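Local structure of myosin-2 (Saccharomyces cerevisiae, 6IXO) at residues 31-36 with 82-87; 52-57 with 101-106; 60-65 with 112-117; 153-158 with 379-384. The protein carries organelles and other cargo along actin cables as a class V myosin heavy chain, this chain being its globular cargo-binding tail domain. One frame throughout, in Å; residues are numbered along the deposited sequence.

Starting from the N terminus, the chain leaves helix 20-32 through the turn at 31-36, and contact 1 closes a loop when helix 71-90 packs back on that turn. Before this loop closes, helix 53-67 has already opened contacts 2 and 3, which it completes with two successive parts of helix 97-124; contacts 1, 2 and 3 therefore cross one another in sequence. Contact 1 touches contact 2 through the indole of Trp104, which packs on the 31-36 turn. Contact 4 comes later in series and makes the longest closure, bringing the loop at 379-384 back to helix 134-180, where Leu154 and Ile158 also meet residues of contacts 1 and 2.

Contact 1. Residues 31-36 with 82-87; sequences LLKGFE and LTTIQK
Leu32 and Thr84 carry the apolar part of this contact. The methyl CG2 of Thr84 sits against two carbons of the leucine, 3.7 Å from Leu32 CB and 3.8 Å from Leu32 CD1, while the other branch, Leu32 CD2, reaches Ile85 CG1 at 4.3 Å. The leucine thus straddles two consecutive residues of helix 71-90. Thr84 can offer a methyl here because CG2 lies opposite its own backbone N; the hydroxyl is turned back along the helix and bonds to the carbonyl of Gln80.

Leu32 to Phe35 form a type I beta turn, held by Phe35 N to Leu32 O at 3.2 Å. In this all-helical tail domain the contact joins that turn to the flank of helix 71-90, and Trp104 of helix 97-124 covers both Leu32 and Ile85.

The charged groups lie on the solvent side. The aliphatic part of Lys33 passes Thr84 at about a right angle, with Lys33 CG 3.9 Å from Thr84 CG2. Its extended chain carries NZ to within 4.6 Å of Lys87 NZ, a like-charge approach that the salt bridge from Lys33 to Glu29 would probably ease.

Contact 2. Residues 52-57 with 101-106; sequences VYPARI and GVFWLA
Phe103 presents the edge of its ring to Tyr53, whose CE2 lies near the phenylalanine plane and 3.7 Å from Phe103 CZ. The two rings are inclined at 53° with centroids 5.9 Å apart, so the pair is oblique, neither a stack nor a T. One face of the tyrosine is covered by its own neighbour, Pro54 CD, placed toward the rim of the ring. At another part of its edge, Phe103 meets Trp104 CE2 in plane, and Phe103 CD2 lies over one face of the Trp104 indole, toward its rim.

Pro54 and Phe103 point toward each other, with Pro54 CG 3.8 Å from Phe103 CZ. Phe103 CZ thus meets carbons of both Pro54 and Tyr53. The torsions bring this about: Phe103 swings its ring out opposite the backbone N (chi1 178°), and Tyr53 takes the less common setting between N and the carbonyl carbon (chi1 71°). The phenol oxygen bonds to Glu36 N. Phe35 packs edge-to-face with Trp104.

Just before Tyr53, Val52 CG1 meets Ala106, one turn beyond Phe103, 3.7 Å from Ala106 O and 4.0 Å from Ala106 CB. Val52 is the N-cap residue of helix 53-67, and this is buried helix-to-helix packing: the first turn of that helix set against helix 97-124 through an aromatic cluster in the cargo-binding tail domain.

Contact 3. Residues 60-65 with 112-117; sequences IVLSEM and YSFVVF
Leu62 and Phe114 make the closer half of this contact, and even here the approach is modest. The methyl CD2 of Leu62 meets the edge of the phenylalanine ring near its plane, 4.2 Å from Phe114 CE2. Both side chains project from their helices toward the partner, and each starts opposite its own backbone N (chi1 177° for Leu62, 172° for Phe114), which sends them out across the gap between the helices. That gap is wide: the nearest alpha carbons, Ser63 CA and Val115 CA, stand 9.9 Å apart. Leu62 and Phe114 reach across it, and just 112 Å² is buried between the two segments.

Here helix 53-67 packs against helix 97-124 in the tail domain. Other helices close in around it, with Leu62 also touching Ser74 of helix 71-90 and Val115 lying on Leu147 and Phe151 of helix 134-180.

The looser side belongs to Ser63, which is partly exposed. It offers the ring only its methylene, Ser63 CB to Phe114 CZ being 4.3 Å, at an oblique angle. The hydroxyl is turned back to the backbone of its own helix, where it bonds to Ile59 O, with Ile60 O also within reach at 3.0 Å from Ser63 OG.

Contact 4. Residues 153-158 with 379-384; sequences ALSYNI and DPFSLI
Ser155 and Asp379 point at each other across the gap, and their ends meet in a hydrogen bond in which Ser155 OG donates to Asp379 OD2 at 2.6 Å. The hydroxyl reaches the carboxylate on its syn side, only 15° out of the plane. It gets there because OG is set opposite the backbone N (chi1 -176°), standing off the helix instead of folding back onto it.

Tyr156 and Asp379 slide past one another in opposite directions, ring and carboxylate planes 61° apart. Their closest side-chain carbons, Tyr156 CD1 and Asp379 CB, are 4.0 Å apart, so the tyrosine flanks the aspartate rather than bonding to it. Phe381 CB also comes within 4.1 Å of Ser155 OG.

The second carboxylate oxygen serves its own segment. Asp379 OD1 takes the backbone N of Phe381 at 3.0 Å, from well above the carboxylate plane, while Asp379 O accepts both N and OG of Ser382. One oxygen facing the helix and one facing the loop together limit the rotation of the carboxylate. An Asx turn thus leads into the 3-10 segment 380-383, and the other oxygen of the same Asp379 joins this loop, which follows helix 336-350, to helix 134-180 of the tail domain.

Contact 1. Residues 31-36 with 82-87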
loop_
_atom_site.group_PDB
_atom_site.type_symbol
_atom_site.label_atom_id
_atom_site.label_comp_id
_atom_site.label_asym_id
_atom_site.label_seq_id
_atom_site.Cartn_x
_atom_site.Cartn_y
_atom_site.Cartn_z
ATOM N N LEU A 31 -2.862 -23.326 5.730
ATOM C CA LEU A 31 -1.877 -22.594 4.947
ATOM C C LEU A 31 -2.234 -21.116 4.860
ATOM O O LEU A 31 -1.388 -20.231 5.046
ATOM C CB LEU A 31 -1.779 -23.180 3.534
ATOM C CG LEU A 31 -0.756 -22.480 2.632
ATOM C CD1 LEU A 31 0.645 -22.704 3.139
ATOM C CD2 LEU A 31 -0.905 -22.964 1.201
ATOM N N LEU A 32 -3.489 -20.838 4.545
ATOM C CA LEU A 32 -3.840 -19.455 4.277
ATOM C C LEU A 32 -4.141 -18.687 5.589
ATOM O O LEU A 32 -3.458 -17.716 5.898
ATOM C CB LEU A 32 -5.022 -19.375 3.323
ATOM C CG LEU A 32 -4.782 -20.071 1.976
ATOM C CD1 LEU A 32 -6.059 -19.963 1.165
ATOM C CD2 LEU A 32 -3.596 -19.467 1.209
ATOM N N LYS A 33 -5.145 -19.099 6.353
ATOM C CA LYS A 33 -5.458 -18.348 7.588
ATOM C C LYS A 33 -4.309 -18.475 8.576
ATOM O O LYS A 33 -4.120 -17.621 9.431
ATOM C CB LYS A 33 -6.757 -18.838 8.243
ATOM C CG LYS A 33 -7.995 -18.588 7.400
ATOM C CD LYS A 33 -9.248 -18.960 8.184
ATOM C CE LYS A 33 -10.470 -19.014 7.272
ATOM N NZ LYS A 33 -11.715 -19.316 8.032
ATOM N N GLY A 34 -3.506 -19.530 8.431
ATOM C CA GLY A 34 -2.428 -19.793 9.368
ATOM C C GLY A 34 -1.075 -19.253 8.919
ATOM O O GLY A 34 -0.042 -19.641 9.465
ATOM N N PHE A 35 -1.066 -18.396 7.900
ATOM C CA PHE A 35 0.189 -17.844 7.380
ATOM C C PHE A 35 1.066 -17.197 8.484
ATOM O O PHE A 35 0.547 -16.636 9.470
ATOM C CB PHE A 35 -0.097 -16.799 6.288
ATOM C CG PHE A 35 -0.506 -15.427 6.835
ATOM C CD1 PHE A 35 -1.810 -15.187 7.284
ATOM C CD2 PHE A 35 0.413 -14.384 6.875
ATOM C CE1 PHE A 35 -2.190 -13.914 7.784
ATOM C CE2 PHE A 35 0.039 -13.096 7.377
ATOM C CZ PHE A 35 -1.269 -12.879 7.828
ATOM N N GLU A 36 2.381 -17.301 8.299
ATOM C CA GLU A 36 3.386 -16.655 9.142
ATOM C C GLU A 36 4.296 -15.823 8.250
ATOM O O GLU A 36 4.798 -16.288 7.239
ATOM C CB GLU A 36 4.219 -17.668 9.942
ATOM C CG GLU A 36 3.449 -18.419 11.037
ATOM C CD GLU A 36 2.953 -17.499 12.152
ATOM O OE1 GLU A 36 3.633 -16.490 12.407
ATOM O OE2 GLU A 36 1.896 -17.787 12.764
ATOM N N LEU A 82 -9.612 -18.001 -3.282
ATOM C CA LEU A 82 -9.859 -16.565 -3.540
ATOM C C LEU A 82 -10.577 -15.893 -2.348
ATOM O O LEU A 82 -10.171 -14.804 -1.869
ATOM C CB LEU A 82 -10.680 -16.404 -4.822
ATOM C CG LEU A 82 -9.939 -16.803 -6.103
ATOM C CD1 LEU A 82 -10.909 -17.143 -7.223
ATOM C CD2 LEU A 82 -9.039 -15.693 -6.542
ATOM N N THR A 83 -11.635 -16.550 -1.881
ATOM C CA THR A 83 -12.446 -16.055 -0.776
ATOM C C THR A 83 -11.598 -15.900 0.468
ATOM O O THR A 83 -11.676 -14.882 1.168
ATOM C CB THR A 83 -13.623 -17.014 -0.445
ATOM O OG1 THR A 83 -14.463 -17.153 -1.593
ATOM C CG2 THR A 83 -14.454 -16.442 0.718
ATOM N N THR A 84 -10.790 -16.920 0.751
ATOM C CA THR A 84 -10.046 -16.950 2.003
ATOM C C THR A 84 -8.979 -15.868 2.019
ATOM O O THR A 84 -8.800 -15.158 3.023
ATOM C CB THR A 84 -9.415 -18.353 2.259
ATOM O OG1 THR A 84 -10.471 -19.320 2.379
ATOM C CG2 THR A 84 -8.580 -18.346 3.548
ATOM N N ILE A 85 -8.267 -15.711 0.917
ATOM C CA ILE A 85 -7.201 -14.704 0.926
ATOM C C ILE A 85 -7.821 -13.325 1.122
ATOM O O ILE A 85 -7.348 -12.538 1.936
ATOM C CB ILE A 85 -6.379 -14.712 -0.383
ATOM C CG1 ILE A 85 -5.492 -15.994 -0.424
ATOM C CG2 ILE A 85 -5.542 -13.436 -0.476
ATOM C CD1 ILE A 85 -4.705 -16.191 -1.762
ATOM N N GLN A 86 -8.885 -13.045 0.387
ATOM C CA GLN A 86 -9.477 -11.706 0.503
ATOM C C GLN A 86 -9.952 -11.499 1.941
ATOM O O GLN A 86 -9.737 -10.439 2.539
ATOM C CB GLN A 86 -10.645 -11.533 -0.469
ATOM C CG GLN A 86 -11.295 -10.123 -0.334
ATOM C CD GLN A 86 -12.068 -9.670 -1.566
ATOM O OE1 GLN A 86 -11.663 -9.901 -2.719
ATOM N NE2 GLN A 86 -13.166 -8.996 -1.330
ATOM N N LYS A 87 -10.597 -12.524 2.491
ATOM C CA LYS A 87 -11.057 -12.469 3.875
ATOM C C LYS A 87 -9.899 -12.242 4.837
ATOM O O LYS A 87 -10.001 -11.447 5.779
ATOM C CB LYS A 87 -11.807 -13.745 4.255
ATOM C CG LYS A 87 -12.284 -13.737 5.712
ATOM C CD LYS A 87 -13.247 -14.884 6.024
ATOM C CE LYS A 87 -13.870 -14.730 7.410
ATOM N NZ LYS A 87 -14.760 -15.866 7.775
#

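Contact 2. Residues 52-57 with 101-106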
loop_
_atom_site.group_PDB
_atom_site.type_symbol
_atom_site.label_atom_id
_atom_site.label_comp_id
_atom_site.label_asym_id
_atom_site.label_seq_id
_atom_site.Cartn_x
_atom_site.Cartn_y
_atom_site.Cartn_z
ATOM N N VAL A 52 6.976 -16.232 -0.686
ATOM C CA VAL A 52 5.784 -16.647 -1.405
ATOM C C VAL A 52 5.513 -18.149 -1.227
ATOM O O VAL A 52 5.035 -18.790 -2.151
ATOM C CB VAL A 52 5.891 -16.257 -2.912
ATOM C CG1 VAL A 52 5.871 -14.665 -3.045
ATOM C CG2 VAL A 52 7.129 -16.859 -3.570
ATOM N N TYR A 53 5.786 -18.701 -0.039
ATOM C CA TYR A 53 5.612 -20.156 0.131
ATOM C C TYR A 53 4.123 -20.573 -0.042
ATOM O O TYR A 53 3.857 -21.653 -0.613
ATOM C CB TYR A 53 6.194 -20.647 1.487
ATOM C CG TYR A 53 5.407 -20.216 2.701
ATOM C CD1 TYR A 53 4.323 -20.974 3.154
ATOM C CD2 TYR A 53 5.733 -19.034 3.403
ATOM C CE1 TYR A 53 3.581 -20.580 4.250
ATOM C CE2 TYR A 53 4.995 -18.639 4.513
ATOM C CZ TYR A 53 3.915 -19.407 4.931
ATOM O OH TYR A 53 3.147 -19.021 6.030
ATOM N N PRO A 54 3.144 -19.739 0.367
ATOM C CA PRO A 54 1.764 -20.176 0.113
ATOM C C PRO A 54 1.436 -20.218 -1.361
ATOM O O PRO A 54 0.863 -21.219 -1.809
ATOM C CB PRO A 54 0.907 -19.100 0.817
ATOM C CG PRO A 54 1.810 -18.560 1.856
ATOM C CD PRO A 54 3.131 -18.474 1.174
ATOM N N ALA A 55 1.805 -19.182 -2.105
ATOM C CA ALA A 55 1.548 -19.219 -3.543
ATOM C C ALA A 55 2.209 -20.436 -4.220
ATOM O O ALA A 55 1.573 -21.068 -5.053
ATOM C CB ALA A 55 2.036 -17.959 -4.216
ATOM N N ARG A 56 3.458 -20.755 -3.864
ATOM C CA ARG A 56 4.155 -21.842 -4.564
ATOM C C ARG A 56 3.457 -23.144 -4.256
ATOM O O ARG A 56 3.291 -23.997 -5.127
ATOM C CB ARG A 56 5.647 -21.926 -4.160
ATOM C CG ARG A 56 6.458 -20.666 -4.426
ATOM C CD ARG A 56 7.030 -20.633 -5.816
ATOM N NE ARG A 56 7.736 -19.387 -6.143
ATOM C CZ ARG A 56 9.033 -19.162 -5.926
ATOM N NH1 ARG A 56 9.575 -17.988 -6.268
ATOM N NH2 ARG A 56 9.791 -20.095 -5.368
ATOM N N ILE A 57 3.040 -23.321 -3.007
ATOM C CA ILE A 57 2.305 -24.547 -2.673
ATOM C C ILE A 57 0.984 -24.668 -3.464
ATOM O O ILE A 57 0.670 -25.723 -4.019
ATOM C CB ILE A 57 2.039 -24.608 -1.170
ATOM C CG1 ILE A 57 3.368 -24.849 -0.467
ATOM C CG2 ILE A 57 1.050 -25.722 -0.854
ATOM C CD1 ILE A 57 3.324 -24.712 1.065
ATOM N N GLY A 101 0.192 -7.308 5.025
ATOM C CA GLY A 101 -0.359 -6.863 3.753
ATOM C C GLY A 101 0.622 -7.021 2.609
ATOM O O GLY A 101 0.260 -7.408 1.508
ATOM N N VAL A 102 1.881 -6.693 2.846
ATOM C CA VAL A 102 2.860 -6.798 1.766
ATOM C C VAL A 102 3.059 -8.284 1.397
ATOM O O VAL A 102 3.173 -8.657 0.213
ATOM C CB VAL A 102 4.209 -6.158 2.181
ATOM C CG1 VAL A 102 5.264 -6.358 1.093
ATOM C CG2 VAL A 102 3.997 -4.593 2.480
ATOM N N PHE A 103 3.090 -9.098 2.438
ATOM C CA PHE A 103 3.188 -10.554 2.297
ATOM C C PHE A 103 2.113 -11.053 1.339
ATOM O O PHE A 103 2.396 -11.791 0.373
ATOM C CB PHE A 103 3.026 -11.206 3.681
ATOM C CG PHE A 103 3.053 -12.725 3.642
ATOM C CD1 PHE A 103 4.266 -13.405 3.663
ATOM C CD2 PHE A 103 1.862 -13.443 3.644
ATOM C CE1 PHE A 103 4.298 -14.814 3.636
ATOM C CE2 PHE A 103 1.890 -14.873 3.651
ATOM C CZ PHE A 103 3.112 -15.525 3.651
ATOM N N TRP A 104 0.860 -10.677 1.603
ATOM C CA TRP A 104 -0.230 -11.170 0.760
ATOM C C TRP A 104 -0.191 -10.556 -0.635
ATOM O O TRP A 104 -0.518 -11.227 -1.603
ATOM C CB TRP A 104 -1.600 -10.947 1.436
ATOM C CG TRP A 104 -1.808 -12.009 2.447
ATOM C CD1 TRP A 104 -1.820 -11.880 3.793
ATOM C CD2 TRP A 104 -1.918 -13.412 2.172
ATOM N NE1 TRP A 104 -1.964 -13.100 4.388
ATOM C CE2 TRP A 104 -2.013 -14.068 3.414
ATOM C CE3 TRP A 104 -1.945 -14.169 0.999
ATOM C CZ2 TRP A 104 -2.145 -15.445 3.517
ATOM C CZ3 TRP A 104 -2.047 -15.562 1.106
ATOM C CH2 TRP A 104 -2.157 -16.174 2.353
ATOM N N LEU A 105 0.218 -9.294 -0.755
ATOM C CA LEU A 105 0.418 -8.727 -2.088
ATOM C C LEU A 105 1.439 -9.544 -2.882
ATOM O O LEU A 105 1.259 -9.793 -4.086
ATOM C CB LEU A 105 0.882 -7.250 -1.983
ATOM C CG LEU A 105 -0.226 -6.263 -1.500
ATOM C CD1 LEU A 105 0.385 -4.843 -1.247
ATOM C CD2 LEU A 105 -1.367 -6.182 -2.512
ATOM N N ALA A 106 2.540 -9.920 -2.224
ATOM C CA ALA A 106 3.588 -10.693 -2.909
ATOM C C ALA A 106 2.998 -12.032 -3.398
ATOM O O ALA A 106 3.244 -12.480 -4.540
ATOM C CB ALA A 106 4.740 -10.954 -1.992
#

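Contact 3. Residues 60-65 with 112-117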
loop_
_atom_site.group_PDB
_atom_site.type_symbol
_atom_site.label_atom_id
_atom_site.label_comp_id
_atom_site.label_asym_id
_atom_site.label_seq_id
_atom_site.Cartn_x
_atom_site.Cartn_y
_atom_site.Cartn_z
ATOM N N ILE A 60 1.571 -25.681 -7.035
ATOM C CA ILE A 60 1.857 -27.104 -7.251
ATOM C C ILE A 60 0.558 -27.908 -7.255
ATOM O O ILE A 60 0.308 -28.720 -8.156
ATOM C CB ILE A 60 2.805 -27.641 -6.190
ATOM C CG1 ILE A 60 4.184 -27.024 -6.418
ATOM C CG2 ILE A 60 2.868 -29.173 -6.247
ATOM C CD1 ILE A 60 5.079 -27.023 -5.212
ATOM N N VAL A 61 -0.264 -27.672 -6.241
ATOM C CA VAL A 61 -1.547 -28.348 -6.106
ATOM C C VAL A 61 -2.410 -28.100 -7.324
ATOM O O VAL A 61 -2.945 -29.040 -7.904
ATOM C CB VAL A 61 -2.322 -27.881 -4.860
ATOM C CG1 VAL A 61 -3.766 -28.383 -4.918
ATOM C CG2 VAL A 61 -1.620 -28.341 -3.603
ATOM N N LEU A 62 -2.536 -26.834 -7.704
ATOM C CA LEU A 62 -3.387 -26.431 -8.824
ATOM C C LEU A 62 -3.001 -27.110 -10.110
ATOM O O LEU A 62 -3.829 -27.690 -10.836
ATOM C CB LEU A 62 -3.307 -24.906 -9.025
ATOM C CG LEU A 62 -4.113 -24.364 -10.217
ATOM C CD1 LEU A 62 -5.559 -24.772 -10.108
ATOM C CD2 LEU A 62 -4.032 -22.816 -10.317
ATOM N N SER A 63 -1.721 -27.027 -10.410
ATOM C CA SER A 63 -1.254 -27.604 -11.644
ATOM C C SER A 63 -1.401 -29.120 -11.646
ATOM O O SER A 63 -1.652 -29.709 -12.709
ATOM C CB SER A 63 0.188 -27.185 -11.913
ATOM O OG SER A 63 1.040 -27.562 -10.867
ATOM N N GLU A 64 -1.272 -29.770 -10.486
ATOM C CA GLU A 64 -1.433 -31.229 -10.472
ATOM C C GLU A 64 -2.890 -31.564 -10.750
ATOM O O GLU A 64 -3.189 -32.521 -11.477
ATOM C CB GLU A 64 -0.996 -31.856 -9.145
ATOM C CG GLU A 64 0.480 -31.943 -8.983
ATOM C CD GLU A 64 1.124 -32.741 -10.094
ATOM O OE1 GLU A 64 0.691 -33.883 -10.337
ATOM O OE2 GLU A 64 2.058 -32.219 -10.731
ATOM N N MET A 65 -3.799 -30.765 -10.181
ATOM C CA MET A 65 -5.216 -30.961 -10.470
ATOM C C MET A 65 -5.494 -30.845 -11.972
ATOM O O MET A 65 -6.194 -31.687 -12.557
ATOM C CB MET A 65 -6.059 -29.960 -9.698
ATOM C CG MET A 65 -6.214 -30.305 -8.240
ATOM S SD MET A 65 -7.137 -28.980 -7.436
ATOM C CE MET A 65 -7.302 -29.651 -5.786
ATOM N N TYR A 112 -0.984 -14.695 -9.618
ATOM C CA TYR A 112 -1.482 -14.101 -10.845
ATOM C C TYR A 112 -0.467 -14.344 -11.935
ATOM O O TYR A 112 -0.797 -14.735 -13.056
ATOM C CB TYR A 112 -1.767 -12.591 -10.639
ATOM C CG TYR A 112 -2.145 -11.897 -11.937
ATOM C CD1 TYR A 112 -3.410 -12.080 -12.502
ATOM C CD2 TYR A 112 -1.231 -11.099 -12.617
ATOM C CE1 TYR A 112 -3.753 -11.484 -13.721
ATOM C CE2 TYR A 112 -1.574 -10.466 -13.821
ATOM C CZ TYR A 112 -2.833 -10.674 -14.376
ATOM O OH TYR A 112 -3.182 -10.042 -15.561
ATOM N N SER A 113 0.801 -14.183 -11.581
ATOM C CA SER A 113 1.863 -14.362 -12.546
ATOM C C SER A 113 1.898 -15.812 -13.040
ATOM O O SER A 113 2.175 -16.084 -14.207
ATOM C CB SER A 113 3.217 -13.956 -11.934
ATOM O OG SER A 113 3.155 -12.576 -11.485
ATOM N N PHE A 114 1.625 -16.740 -12.139
ATOM C CA PHE A 114 1.565 -18.130 -12.568
ATOM C C PHE A 114 0.436 -18.357 -13.577
ATOM O O PHE A 114 0.604 -19.071 -14.549
ATOM C CB PHE A 114 1.363 -19.082 -11.392
ATOM C CG PHE A 114 1.098 -20.490 -11.864
ATOM C CD1 PHE A 114 2.108 -21.207 -12.451
ATOM C CD2 PHE A 114 -0.179 -21.030 -11.822
ATOM C CE1 PHE A 114 1.878 -22.499 -12.969
ATOM C CE2 PHE A 114 -0.416 -22.329 -12.337
ATOM C CZ PHE A 114 0.614 -23.039 -12.904
ATOM N N VAL A 115 -0.739 -17.795 -13.297
ATOM C CA VAL A 115 -1.897 -18.060 -14.140
ATOM C C VAL A 115 -1.655 -17.462 -15.518
ATOM O O VAL A 115 -1.967 -18.080 -16.533
ATOM C CB VAL A 115 -3.192 -17.513 -13.493
ATOM C CG1 VAL A 115 -4.382 -17.655 -14.425
ATOM C CG2 VAL A 115 -3.448 -18.280 -12.193
ATOM N N VAL A 116 -1.051 -16.278 -15.555
ATOM C CA VAL A 116 -0.690 -15.662 -16.832
ATOM C C VAL A 116 0.258 -16.563 -17.581
ATOM O O VAL A 116 0.114 -16.783 -18.784
ATOM C CB VAL A 116 -0.034 -14.262 -16.616
ATOM C CG1 VAL A 116 0.639 -13.771 -17.913
ATOM C CG2 VAL A 116 -1.081 -13.302 -16.138
ATOM N N PHE A 117 1.223 -17.114 -16.850
ATOM C CA PHE A 117 2.184 -18.004 -17.467
ATOM C C PHE A 117 1.473 -19.252 -17.990
ATOM O O PHE A 117 1.785 -19.751 -19.089
ATOM C CB PHE A 117 3.278 -18.396 -16.468
ATOM C CG PHE A 117 4.024 -19.641 -16.853
ATOM C CD1 PHE A 117 5.051 -19.590 -17.776
ATOM C CD2 PHE A 117 3.681 -20.869 -16.308
ATOM C CE1 PHE A 117 5.737 -20.721 -18.136
ATOM C CE2 PHE A 117 4.365 -22.020 -16.674
ATOM C CZ PHE A 117 5.396 -21.944 -17.592
#

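Contact 4. Residues 153-158 with 379-384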
loop_
_atom_site.group_PDB
_atom_site.type_symbol
_atom_site.label_atom_id
_atom_site.label_comp_id
_atom_site.label_asym_id
_atom_site.label_seq_id
_atom_site.Cartn_x
_atom_site.Cartn_y
_atom_site.Cartn_z
ATOM N N ALA A 153 -8.674 -9.377 -10.213
ATOM C CA ALA A 153 -9.628 -8.756 -9.291
ATOM C C ALA A 153 -9.164 -8.904 -7.841
ATOM O O ALA A 153 -9.223 -7.926 -7.054
ATOM C CB ALA A 153 -11.057 -9.357 -9.479
ATOM N N LEU A 154 -8.684 -10.093 -7.472
ATOM C CA LEU A 154 -8.189 -10.296 -6.098
ATOM C C LEU A 154 -7.051 -9.302 -5.752
ATOM O O LEU A 154 -7.049 -8.673 -4.685
ATOM C CB LEU A 154 -7.680 -11.722 -5.891
ATOM C CG LEU A 154 -7.125 -12.064 -4.490
ATOM C CD1 LEU A 154 -8.207 -11.864 -3.397
ATOM C CD2 LEU A 154 -6.636 -13.538 -4.451
ATOM N N SER A 155 -6.084 -9.196 -6.649
ATOM C CA SER A 155 -4.947 -8.287 -6.453
ATOM C C SER A 155 -5.466 -6.848 -6.223
ATOM O O SER A 155 -5.046 -6.165 -5.275
ATOM C CB SER A 155 -4.026 -8.346 -7.673
ATOM O OG SER A 155 -2.850 -7.550 -7.499
ATOM N N TYR A 156 -6.371 -6.407 -7.088
ATOM C CA TYR A 156 -6.992 -5.075 -6.986
ATOM C C TYR A 156 -7.673 -4.877 -5.644
ATOM O O TYR A 156 -7.481 -3.840 -4.953
ATOM C CB TYR A 156 -8.005 -4.902 -8.111
ATOM C CG TYR A 156 -8.668 -3.529 -8.152
ATOM C CD1 TYR A 156 -8.081 -2.485 -8.865
ATOM C CD2 TYR A 156 -9.875 -3.293 -7.498
ATOM C CE1 TYR A 156 -8.674 -1.225 -8.924
ATOM C CE2 TYR A 156 -10.493 -2.003 -7.546
ATOM C CZ TYR A 156 -9.873 -0.995 -8.261
ATOM O OH TYR A 156 -10.440 0.253 -8.351
ATOM N N ASN A 157 -8.485 -5.865 -5.281
ATOM C CA ASN A 157 -9.247 -5.846 -4.042
ATOM C C ASN A 157 -8.345 -5.777 -2.848
ATOM O O ASN A 157 -8.531 -4.905 -1.991
ATOM C CB ASN A 157 -10.178 -7.091 -3.939
ATOM C CG ASN A 157 -11.308 -7.005 -4.900
ATOM O OD1 ASN A 157 -11.477 -5.957 -5.548
ATOM N ND2 ASN A 157 -12.102 -8.080 -5.024
ATOM N N ILE A 158 -7.356 -6.659 -2.757
ATOM C CA ILE A 158 -6.574 -6.655 -1.515
ATOM C C ILE A 158 -5.639 -5.423 -1.497
ATOM O O ILE A 158 -5.318 -4.910 -0.428
ATOM C CB ILE A 158 -5.761 -7.973 -1.278
ATOM C CG1 ILE A 158 -4.722 -8.253 -2.369
ATOM C CG2 ILE A 158 -6.714 -9.134 -1.053
ATOM C CD1 ILE A 158 -3.593 -9.147 -1.827
ATOM N N ASP A 379 -4.432 -0.551 -9.227
ATOM C CA ASP A 379 -3.529 -1.510 -8.631
ATOM C C ASP A 379 -2.173 -1.340 -9.340
ATOM O O ASP A 379 -2.067 -1.673 -10.536
ATOM C CB ASP A 379 -4.096 -2.955 -8.821
ATOM C CG ASP A 379 -3.118 -4.048 -8.383
ATOM O OD1 ASP A 379 -2.029 -3.760 -7.793
ATOM O OD2 ASP A 379 -3.479 -5.227 -8.597
ATOM N N PRO A 380 -1.125 -0.925 -8.620
ATOM C CA PRO A 380 0.115 -0.600 -9.362
ATOM C C PRO A 380 0.751 -1.889 -9.931
ATOM O O PRO A 380 1.500 -1.805 -10.884
ATOM C CB PRO A 380 1.016 0.041 -8.308
ATOM C CG PRO A 380 0.537 -0.568 -6.995
ATOM C CD PRO A 380 -0.967 -0.717 -7.163
ATOM N N PHE A 381 0.445 -3.037 -9.335
ATOM C CA PHE A 381 0.885 -4.344 -9.929
ATOM C C PHE A 381 0.366 -4.539 -11.339
ATOM O O PHE A 381 0.999 -5.213 -12.176
ATOM C CB PHE A 381 0.396 -5.515 -9.077
ATOM C CG PHE A 381 1.170 -5.686 -7.805
ATOM C CD1 PHE A 381 2.449 -6.234 -7.825
ATOM C CD2 PHE A 381 0.646 -5.262 -6.589
ATOM C CE1 PHE A 381 3.185 -6.402 -6.649
ATOM C CE2 PHE A 381 1.386 -5.403 -5.406
ATOM C CZ PHE A 381 2.649 -5.984 -5.435
ATOM N N SER A 382 -0.830 -4.013 -11.605
ATOM C CA SER A 382 -1.498 -4.307 -12.873
ATOM C C SER A 382 -0.800 -3.550 -14.022
ATOM O O SER A 382 -1.082 -3.796 -15.213
ATOM C CB SER A 382 -2.983 -3.930 -12.809
ATOM O OG SER A 382 -3.130 -2.514 -12.928
ATOM N N LEU A 383 0.098 -2.632 -13.657
ATOM C CA LEU A 383 0.743 -1.767 -14.634
ATOM C C LEU A 383 2.111 -2.298 -15.048
ATOM O O LEU A 383 2.766 -1.723 -15.907
ATOM C CB LEU A 383 0.921 -0.339 -14.084
ATOM C CG LEU A 383 -0.360 0.344 -13.619
ATOM C CD1 LEU A 383 0.028 1.736 -13.061
ATOM C CD2 LEU A 383 -1.362 0.475 -14.728
ATOM N N ILE A 384 2.566 -3.362 -14.404
ATOM C CA ILE A 384 3.894 -3.855 -14.725
ATOM C C ILE A 384 3.840 -5.327 -15.162
ATOM O O ILE A 384 2.895 -6.074 -14.839
ATOM C CB ILE A 384 4.855 -3.697 -13.545
ATOM C CG1 ILE A 384 4.470 -4.639 -12.424
ATOM C CG2 ILE A 384 4.832 -2.240 -12.988
ATOM C CD1 ILE A 384 5.319 -4.427 -11.198
#